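PDB 4GPV: putative cell adhesion protein from Bacteroides eggerthii, which probably serves as a fimbrial (pilus) subunit of the FimA-like family, a building block of surface fibres thought to mediate cell adhesion. Local coordinates for residues Y280-H291 with S328-A336; V46-L54 with P65-I76. One frame throughout, in Å; residues are numbered along the deposited sequence. Where two conformers were deposited one is given.

Contact 1: Y280-H291 with S328-A336; sequences YPILFTNTDARH and SIEVTVTAA
Val333 is the side chain on which Ile282, Phe284, Ala289 and His291 converge. Its CG2 lies 3.8 Å from Ala289 CB and also meets CG1 of Ile282, while its CG1 touches CE1 of the Phe284 ring and CD2 of His291. With CG1 anti to the backbone N (chi1 -178°), the two methyls part, one to the aromatic rings and one to the aliphatic groups. Two residues back along the strand, Val331 CG1 packs 3.7 Å from Ile282 CG1, the two side chains crossing at a slant. Ile329 closes the row: its CD1 comes 3.7 Å from Tyr280 CD1, the isoleucine standing at about a right angle to the tyrosine, with CG1 at the ring edge. These alternate residues form the inner face of strand 329-336, laid over strand 280-283 from a different sheet at an axis distance of 8.4 Å and an angle of 36°, the face-to-face packing of a beta sandwich in the FimA-like C-terminal domain. The hydroxyl of Tyr280 is hydrogen-bonded to the backbone O of Gly314. Polar contact is sparse. His291 NE2 stands 3.4 Å from Val333 O, while its CE1 rests 3.7 Å from Ala335 CB. A glycine in place of His291 would probably leave Ala335 CB without its ring neighbour and Val333 CG1 with Phe284 as its one remaining ring contact, opening a gap beside the strand. The turn carrying His291 is held from within: Asp288 OD2 accepts the backbone N of Leu283 at 2.9 Å on its anti side, and Thr285 OG1 receives Asp288 N in an ST motif.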
loop_
_atom_site.group_PDB
_atom_site.type_symbol
_atom_site.label_atom_id
_atom_site.label_comp_id
_atom_site.label_asym_id
_atom_site.label_seq_id
_atom_site.Cartn_x
_atom_site.Cartn_y
_atom_site.Cartn_z
ATOM N N TYR A 280 1.386 -19.314 9.535
ATOM C CA TYR A 280 2.841 -19.123 9.518
ATOM C C TYR A 280 2.989 -17.620 9.298
ATOM O O TYR A 280 2.941 -17.161 8.160
ATOM C CB TYR A 280 3.513 -19.966 8.422
ATOM C CG TYR A 280 3.194 -21.438 8.521
ATOM C CD1 TYR A 280 3.986 -22.291 9.292
ATOM C CD2 TYR A 280 2.144 -21.996 7.796
ATOM C CE1 TYR A 280 3.770 -23.667 9.300
ATOM C CE2 TYR A 280 1.886 -23.373 7.837
ATOM C CZ TYR A 280 2.701 -24.204 8.594
ATOM O OH TYR A 280 2.457 -25.566 8.608
ATOM N N PRO A 281 2.987 -16.822 10.385
ATOM C CA PRO A 281 2.866 -15.368 10.210
ATOM C C PRO A 281 4.132 -14.536 10.437
ATOM O O PRO A 281 5.112 -15.001 11.037
ATOM C CB PRO A 281 1.863 -15.022 11.302
ATOM C CG PRO A 281 2.162 -16.022 12.409
ATOM C CD PRO A 281 2.880 -17.190 11.812
ATOM N N ILE A 282 4.049 -13.275 10.009
ATOM C CA ILE A 282 5.049 -12.258 10.285
ATOM C C ILE A 282 4.324 -10.967 10.643
ATOM O O ILE A 282 3.503 -10.478 9.863
ATOM C CB ILE A 282 6.140 -12.059 9.198
ATOM C CG1 ILE A 282 7.325 -11.187 9.740
ATOM C CG2 ILE A 282 5.599 -11.510 7.913
ATOM C CD1 ILE A 282 8.120 -11.807 11.081
ATOM N N LEU A 283 4.615 -10.432 11.842
ATOM C CA LEU A 283 4.022 -9.175 12.312
ATOM C C LEU A 283 4.898 -8.034 11.887
ATOM O O LEU A 283 6.103 -8.087 12.138
ATOM C CB LEU A 283 3.880 -9.158 13.853
ATOM C CG LEU A 283 2.636 -9.776 14.456
ATOM C CD1 LEU A 283 2.672 -11.247 14.310
ATOM C CD2 LEU A 283 2.568 -9.456 15.921
ATOM N N PHE A 284 4.306 -6.997 11.281
ATOM C CA PHE A 284 5.039 -5.794 10.873
ATOM C C PHE A 284 5.087 -4.843 12.067
ATOM O O PHE A 284 4.366 -3.821 12.129
ATOM C CB PHE A 284 4.422 -5.131 9.644
ATOM C CG PHE A 284 4.771 -5.905 8.399
ATOM C CD1 PHE A 284 5.986 -5.695 7.751
ATOM C CD2 PHE A 284 3.919 -6.891 7.912
ATOM C CE1 PHE A 284 6.319 -6.426 6.601
ATOM C CE2 PHE A 284 4.246 -7.611 6.747
ATOM C CZ PHE A 284 5.454 -7.389 6.125
ATOM N N THR A 285 5.924 -5.225 13.030
ATOM C CA THR A 285 6.238 -4.458 14.242
ATOM C C THR A 285 7.747 -4.269 14.322
ATOM O O THR A 285 8.509 -5.050 13.747
ATOM C CB THR A 285 5.785 -5.214 15.520
ATOM O OG1 THR A 285 6.485 -6.463 15.611
ATOM C CG2 THR A 285 4.294 -5.420 15.587
ATOM N N ASN A 286 8.180 -3.306 15.141
ATOM C CA ASN A 286 9.612 -3.114 15.375
ATOM C C ASN A 286 10.302 -4.318 16.035
ATOM O O ASN A 286 11.497 -4.470 15.844
ATOM C CB ASN A 286 9.817 -1.885 16.260
ATOM C CG ASN A 286 9.658 -0.626 15.469
ATOM O OD1 ASN A 286 9.799 -0.603 14.236
ATOM N ND2 ASN A 286 9.338 0.451 16.161
ATOM N N THR A 287 9.583 -5.150 16.807
ATOM C CA THR A 287 10.188 -6.288 17.511
ATOM C C THR A 287 10.116 -7.602 16.725
ATOM O O THR A 287 10.908 -8.491 17.018
ATOM C CB THR A 287 9.565 -6.496 18.914
ATOM O OG1 THR A 287 8.162 -6.718 18.783
ATOM C CG2 THR A 287 9.817 -5.324 19.842
ATOM N N ASP A 288 9.199 -7.743 15.737
ATOM C CA ASP A 288 9.108 -9.016 14.994
ATOM C C ASP A 288 9.792 -8.861 13.636
ATOM O O ASP A 288 10.946 -9.278 13.497
ATOM C CB ASP A 288 7.650 -9.510 14.868
ATOM C CG ASP A 288 7.502 -10.980 14.501
ATOM O OD1 ASP A 288 8.421 -11.768 14.818
ATOM O OD2 ASP A 288 6.437 -11.354 13.925
ATOM N N ALA A 289 9.124 -8.229 12.665
ATOM C CA ALA A 289 9.714 -7.990 11.343
ATOM C C ALA A 289 10.858 -6.994 11.394
ATOM O O ALA A 289 11.669 -6.983 10.470
ATOM C CB ALA A 289 8.646 -7.464 10.392
ATOM N N ARG A 290 10.906 -6.125 12.450
ATOM C CA ARG A 290 11.870 -5.023 12.621
ATOM C C ARG A 290 11.531 -3.917 11.604
ATOM O O ARG A 290 12.359 -3.068 11.264
ATOM C CB ARG A 290 13.357 -5.465 12.539
ATOM C CG ARG A 290 13.737 -6.617 13.481
ATOM C CD ARG A 290 14.217 -6.132 14.835
ATOM N NE ARG A 290 13.957 -7.116 15.888
ATOM C CZ ARG A 290 13.884 -6.834 17.186
ATOM N NH1 ARG A 290 14.043 -5.585 17.611
ATOM N NH2 ARG A 290 13.648 -7.796 18.068
ATOM N N HIS A 291 10.277 -3.914 11.131
ATOM C CA HIS A 291 9.713 -2.956 10.197
ATOM C C HIS A 291 8.248 -2.816 10.405
ATOM O O HIS A 291 7.546 -3.823 10.485
ATOM C CB HIS A 291 9.903 -3.353 8.705
ATOM C CG HIS A 291 11.312 -3.583 8.273
ATOM N ND1 HIS A 291 12.085 -2.562 7.787
ATOM C CD2 HIS A 291 12.030 -4.728 8.265
ATOM C CE1 HIS A 291 13.253 -3.111 7.496
ATOM N NE2 HIS A 291 13.261 -4.413 7.771
ATOM N N SER A 328 10.722 -24.047 13.415
ATOM C CA SER A 328 9.915 -24.464 12.265
ATOM C C SER A 328 9.590 -23.321 11.278
ATOM O O SER A 328 9.179 -23.595 10.141
ATOM C CB SER A 328 8.616 -25.078 12.753
ATOM O OG SER A 328 7.894 -24.136 13.529
ATOM N N ILE A 329 9.682 -22.059 11.742
ATOM C CA ILE A 329 9.420 -20.879 10.905
ATOM C C ILE A 329 10.628 -19.957 10.978
ATOM O O ILE A 329 11.008 -19.543 12.071
ATOM C CB ILE A 329 8.105 -20.125 11.309
ATOM C CG1 ILE A 329 6.899 -21.074 11.415
ATOM C CG2 ILE A 329 7.817 -18.971 10.335
ATOM C CD1 ILE A 329 5.633 -20.496 12.138
ATOM N N GLU A 330 11.238 -19.654 9.830
ATOM C CA GLU A 330 12.355 -18.710 9.705
ATOM C C GLU A 330 11.878 -17.614 8.772
ATOM O O GLU A 330 11.436 -17.926 7.659
ATOM C CB GLU A 330 13.626 -19.384 9.161
ATOM C CG GLU A 330 14.806 -18.429 9.017
ATOM C CD GLU A 330 15.725 -18.677 7.834
ATOM O OE1 GLU A 330 16.210 -19.823 7.674
ATOM O OE2 GLU A 330 16.000 -17.704 7.094
ATOM N N VAL A 331 11.935 -16.346 9.217
ATOM C CA VAL A 331 11.438 -15.232 8.397
ATOM C C VAL A 331 12.474 -14.136 8.274
ATOM O O VAL A 331 13.094 -13.749 9.277
ATOM C CB VAL A 331 10.101 -14.607 8.939
ATOM C CG1 VAL A 331 9.578 -13.510 7.991
ATOM C CG2 VAL A 331 9.010 -15.659 9.151
ATOM N N THR A 332 12.676 -13.636 7.042
ATOM C CA THR A 332 13.522 -12.470 6.791
ATOM C C THR A 332 12.640 -11.428 6.154
ATOM O O THR A 332 11.806 -11.761 5.301
ATOM C CB THR A 332 14.784 -12.729 5.954
ATOM O OG1 THR A 332 14.430 -12.921 4.584
ATOM C CG2 THR A 332 15.676 -13.850 6.518
ATOM N N VAL A 333 12.772 -10.178 6.601
ATOM C CA VAL A 333 11.989 -9.069 6.025
ATOM C C VAL A 333 12.970 -8.010 5.614
ATOM O O VAL A 333 13.772 -7.556 6.448
ATOM C CB VAL A 333 10.882 -8.475 6.932
ATOM C CG1 VAL A 333 10.096 -7.360 6.208
ATOM C CG2 VAL A 333 9.938 -9.550 7.435
ATOM N N THR A 334 12.941 -7.643 4.341
ATOM C CA THR A 334 13.784 -6.552 3.872
ATOM C C THR A 334 12.879 -5.479 3.293
ATOM O O THR A 334 11.785 -5.786 2.783
ATOM C CB THR A 334 14.882 -6.985 2.906
ATOM O OG1 THR A 334 14.293 -7.527 1.733
ATOM C CG2 THR A 334 15.908 -7.938 3.545
ATOM N N ALA A 335 13.311 -4.227 3.407
ATOM C CA ALA A 335 12.544 -3.101 2.907
ATOM C C ALA A 335 13.377 -2.369 1.887
ATOM O O ALA A 335 14.553 -2.132 2.131
ATOM C CB ALA A 335 12.172 -2.164 4.038
ATOM N N ALA A 336 12.781 -2.011 0.755
ATOM C CA ALA A 336 13.463 -1.232 -0.261
ATOM C C ALA A 336 12.616 -0.016 -0.591
ATOM O O ALA A 336 11.396 -0.007 -0.322
ATOM C CB ALA A 336 13.695 -2.074 -1.516
#

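Contact 2: V46-L54 with P65-I76; sequences VINNYLVFL and PYEGSSNAAATI
The Tyr50 ring lies over Gly68, whose CA sits 3.8 Å from the ring centroid and 13° off its normal, a CH-pi contact. Tyr50 CG takes the crowded position between backbone N and carbonyl carbon (chi1 60°), which folds the ring across the neighbouring strand; a side chain on Gly68 would run into it. The phenol hydroxyl then donates to Asn71 OD1 at 2.7 Å, ring and amide planes almost perpendicular, and Ala74 CB touches Tyr50 OH at the ring edge. Tyr66 CE2 packs obliquely against Tyr50 CE2. Beneath the rings, Tyr50 with Gly68 and Val52 with Tyr66 are antiparallel hydrogen-bonded pairs of a beta hairpin; Val52 N donates to Tyr66 O at 2.9 Å. Beyond Val52, Ile76 CD1 lies 3.9 Å from Val52 CG1, and Leu54 CD1 faces Ile76 CG2 tip to tip, so strand 73-76 covers the face bearing Tyr50 and Val52. On the other face, Pro65 CG leans on Phe53 CD2 at 3.6 Å, and Leu51 runs beside Glu67, whose carboxylate bonds to Leu95 N. Farther out, Ser70 OG donates to Asn48 O at 2.7 Å, and one water links that hydroxyl to Asn48 OD1. Asn130 and Thr129 take the amide nitrogen of Asn48. Asn71 is positioned by its own Asx turn, Ala73 N donating to OD1 at 3.1 Å. That single amide oxygen thus accepts two donors, binding the turn into strand 73-76 to the phenol and probably restraining both the amide and the hydroxyl.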
loop_
_atom_site.group_PDB
_atom_site.type_symbol
_atom_site.label_atom_id
_atom_site.label_comp_id
_atom_site.label_asym_id
_atom_site.label_seq_id
_atom_site.Cartn_x
_atom_site.Cartn_y
_atom_site.Cartn_z
ATOM N N VAL A 46 2.217 3.379 -14.674
ATOM C CA VAL A 46 1.468 4.114 -15.675
ATOM C C VAL A 46 0.621 5.220 -15.006
ATOM O O VAL A 46 -0.027 5.000 -13.988
ATOM C CB VAL A 46 0.619 3.181 -16.583
ATOM C CG1 VAL A 46 -0.211 2.187 -15.772
ATOM C CG2 VAL A 46 -0.250 3.962 -17.562
ATOM N N ILE A 47 0.657 6.410 -15.605
ATOM C CA ILE A 47 -0.213 7.516 -15.217
ATOM C C ILE A 47 -1.421 7.413 -16.121
ATOM O O ILE A 47 -1.311 7.728 -17.303
ATOM C CB ILE A 47 0.453 8.932 -15.310
ATOM C CG1 ILE A 47 1.637 9.070 -14.325
ATOM C CG2 ILE A 47 -0.615 10.055 -15.084
ATOM C CD1 ILE A 47 2.486 10.358 -14.576
ATOM N N ASN A 48 -2.547 6.936 -15.600
ATOM C CA ASN A 48 -3.765 6.842 -16.393
ATOM C C ASN A 48 -4.447 8.204 -16.529
ATOM O O ASN A 48 -5.052 8.516 -17.562
ATOM C CB ASN A 48 -4.725 5.846 -15.768
ATOM C CG ASN A 48 -4.152 4.465 -15.843
ATOM O OD1 ASN A 48 -3.758 4.007 -16.933
ATOM N ND2 ASN A 48 -4.065 3.802 -14.706
ATOM N N ASN A 49 -4.383 8.990 -15.439
ATOM C CA ASN A 49 -4.984 10.311 -15.318
ATOM C C ASN A 49 -4.412 10.997 -14.093
ATOM O O ASN A 49 -3.753 10.342 -13.256
ATOM C CB ASN A 49 -6.506 10.198 -15.195
ATOM C CG ASN A 49 -6.921 9.282 -14.073
ATOM O OD1 ASN A 49 -6.745 9.602 -12.879
ATOM N ND2 ASN A 49 -7.406 8.096 -14.448
ATOM N N TYR A 50 -4.628 12.303 -13.986
ATOM C CA TYR A 50 -4.150 13.011 -12.789
ATOM C C TYR A 50 -4.936 14.306 -12.603
ATOM O O TYR A 50 -5.616 14.756 -13.518
ATOM C CB TYR A 50 -2.628 13.289 -12.868
ATOM C CG TYR A 50 -2.201 14.135 -14.054
ATOM C CD1 TYR A 50 -1.906 13.552 -15.280
ATOM C CD2 TYR A 50 -2.107 15.526 -13.951
ATOM C CE1 TYR A 50 -1.525 14.325 -16.379
ATOM C CE2 TYR A 50 -1.724 16.309 -15.043
ATOM C CZ TYR A 50 -1.416 15.698 -16.250
ATOM O OH TYR A 50 -1.023 16.433 -17.339
ATOM N N LEU A 51 -4.834 14.881 -11.418
ATOM C CA LEU A 51 -5.426 16.168 -11.070
ATOM C C LEU A 51 -4.315 17.101 -10.621
ATOM O O LEU A 51 -3.424 16.684 -9.880
ATOM C CB LEU A 51 -6.497 16.062 -9.955
ATOM C CG LEU A 51 -7.677 15.092 -10.192
ATOM C CD1 LEU A 51 -8.463 14.857 -8.887
ATOM C CD2 LEU A 51 -8.614 15.639 -11.254
ATOM N N VAL A 52 -4.397 18.361 -11.011
ATOM C CA VAL A 52 -3.442 19.389 -10.563
ATOM C C VAL A 52 -4.251 20.463 -9.814
ATOM O O VAL A 52 -5.208 21.027 -10.363
ATOM C CB VAL A 52 -2.566 20.042 -11.686
ATOM C CG1 VAL A 52 -1.537 21.028 -11.108
ATOM C CG2 VAL A 52 -1.871 18.998 -12.561
ATOM N N PHE A 53 -3.868 20.723 -8.566
ATOM C CA PHE A 53 -4.475 21.754 -7.734
ATOM C C PHE A 53 -3.467 22.869 -7.546
ATOM O O PHE A 53 -2.315 22.598 -7.202
ATOM C CB PHE A 53 -4.908 21.201 -6.360
ATOM C CG PHE A 53 -5.784 19.975 -6.421
ATOM C CD1 PHE A 53 -5.224 18.711 -6.602
ATOM C CD2 PHE A 53 -7.160 20.079 -6.270
ATOM C CE1 PHE A 53 -6.032 17.571 -6.673
ATOM C CE2 PHE A 53 -7.974 18.938 -6.345
ATOM C CZ PHE A 53 -7.407 17.696 -6.549
ATOM N N LEU A 54 -3.891 24.117 -7.766
ATOM C CA LEU A 54 -3.011 25.256 -7.585
ATOM C C LEU A 54 -3.559 26.121 -6.471
ATOM O O LEU A 54 -4.750 26.410 -6.477
ATOM C CB LEU A 54 -2.877 26.083 -8.877
ATOM C CG LEU A 54 -2.270 25.377 -10.091
ATOM C CD1 LEU A 54 -2.397 26.268 -11.357
ATOM C CD2 LEU A 54 -0.831 25.037 -9.851
ATOM N N PRO A 65 -9.495 22.859 -10.352
ATOM C CA PRO A 65 -8.475 21.819 -10.608
ATOM C C PRO A 65 -8.411 21.347 -12.061
ATOM O O PRO A 65 -9.424 21.314 -12.781
ATOM C CB PRO A 65 -8.881 20.683 -9.668
ATOM C CG PRO A 65 -9.655 21.388 -8.582
ATOM C CD PRO A 65 -10.425 22.441 -9.288
ATOM N N TYR A 66 -7.192 21.069 -12.515
ATOM C CA TYR A 66 -6.920 20.609 -13.872
ATOM C C TYR A 66 -7.057 19.103 -13.936
ATOM O O TYR A 66 -6.464 18.386 -13.108
ATOM C CB TYR A 66 -5.504 21.043 -14.312
ATOM C CG TYR A 66 -5.098 20.532 -15.674
ATOM C CD1 TYR A 66 -5.435 21.230 -16.835
ATOM C CD2 TYR A 66 -4.424 19.321 -15.813
ATOM C CE1 TYR A 66 -5.086 20.749 -18.097
ATOM C CE2 TYR A 66 -4.091 18.821 -17.071
ATOM C CZ TYR A 66 -4.410 19.546 -18.208
ATOM O OH TYR A 66 -4.055 19.053 -19.435
ATOM N N GLU A 67 -7.805 18.617 -14.928
ATOM C CA GLU A 67 -7.971 17.175 -15.138
ATOM C C GLU A 67 -7.081 16.719 -16.297
ATOM O O GLU A 67 -7.326 17.082 -17.458
ATOM C CB GLU A 67 -9.441 16.835 -15.429
ATOM C CG GLU A 67 -10.382 17.075 -14.270
ATOM C CD GLU A 67 -11.796 16.659 -14.601
ATOM O OE1 GLU A 67 -12.533 17.490 -15.177
ATOM O OE2 GLU A 67 -12.159 15.493 -14.322
ATOM N N GLY A 68 -6.038 15.962 -15.963
ATOM C CA GLY A 68 -5.093 15.432 -16.936
ATOM C C GLY A 68 -5.405 14.007 -17.332
ATOM O O GLY A 68 -5.982 13.239 -16.550
ATOM N N SER A 69 -4.990 13.647 -18.548
ATOM C CA SER A 69 -5.137 12.284 -19.070
ATOM C C SER A 69 -3.810 11.515 -18.871
ATOM O O SER A 69 -3.079 11.778 -17.899
ATOM C CB SER A 69 -5.575 12.324 -20.535
ATOM O OG SER A 69 -4.710 13.143 -21.309
ATOM N N SER A 70 -3.519 10.541 -19.746
ATOM C CA SER A 70 -2.346 9.679 -19.638
ATOM C C SER A 70 -1.132 10.344 -20.258
ATOM O O SER A 70 -0.800 10.074 -21.420
ATOM C CB SER A 70 -2.612 8.325 -20.301
ATOM O OG SER A 70 -3.828 7.721 -19.883
ATOM N N ASN A 71 -0.492 11.239 -19.498
ATOM C CA ASN A 71 0.686 12.004 -19.920
ATOM C C ASN A 71 1.438 12.532 -18.686
ATOM O O ASN A 71 0.992 12.316 -17.551
ATOM C CB ASN A 71 0.303 13.157 -20.885
ATOM C CG ASN A 71 -0.525 14.249 -20.252
ATOM O OD1 ASN A 71 -0.047 15.004 -19.402
ATOM N ND2 ASN A 71 -1.782 14.359 -20.657
ATOM N N ALA A 72 2.567 13.229 -18.911
ATOM C CA ALA A 72 3.392 13.755 -17.820
ATOM C C ALA A 72 3.681 15.255 -17.996
ATOM O O ALA A 72 4.663 15.754 -17.442
ATOM C CB ALA A 72 4.698 12.969 -17.739
ATOM N N ALA A 73 2.830 15.968 -18.779
ATOM C CA ALA A 73 2.979 17.408 -19.025
ATOM C C ALA A 73 1.622 18.092 -19.217
ATOM O O ALA A 73 0.806 17.613 -19.988
ATOM C CB ALA A 73 3.868 17.656 -20.236
ATOM N N ALA A 74 1.374 19.201 -18.495
ATOM C CA ALA A 74 0.137 19.990 -18.617
ATOM C C ALA A 74 0.458 21.475 -18.794
ATOM O O ALA A 74 1.411 21.964 -18.187
ATOM C CB ALA A 74 -0.733 19.802 -17.378
ATOM N N THR A 75 -0.321 22.184 -19.632
ATOM C CA THR A 75 -0.211 23.630 -19.800
ATOM C C THR A 75 -1.495 24.212 -19.202
ATOM O O THR A 75 -2.589 23.968 -19.723
ATOM C CB THR A 75 0.035 24.005 -21.274
ATOM O OG1 THR A 75 1.210 23.338 -21.726
ATOM C CG2 THR A 75 0.203 25.509 -21.482
ATOM N N ILE A 76 -1.366 24.935 -18.083
ATOM C CA ILE A 76 -2.525 25.492 -17.403
ATOM C C ILE A 76 -2.553 26.999 -17.650
ATOM O O ILE A 76 -1.574 27.686 -17.342
ATOM C CB ILE A 76 -2.520 25.131 -15.893
ATOM C CG1 ILE A 76 -2.614 23.587 -15.684
ATOM C CG2 ILE A 76 -3.661 25.854 -15.162
ATOM C CD1 ILE A 76 -2.257 23.084 -14.291
HETATM O O HOH W 1 -3.294 4.845 -19.580
#

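Overall arrangement
From the N terminus, contact 2 comes first: it closes the ten-residue loop between its segments as strand 50-56 turns back to 66-68; the chain then runs into strand 73-76, which pairs with strand 18-24. Contact 1 opens much later, in the last part of strand 274-283 and the turn after it, and closes across 36 residues, including strand 297-306, with strand 329-343. The two loops follow in series and neither nest nor cross. The centres of contact 1 and contact 2 are about 38 Å apart, on opposite sides of the chain's centre. Contact 1 joins the two mixed sheets; contact 2 belongs to the larger one, which both reach, strand 329-343 running on to Val343, the backbone partner of Ile47.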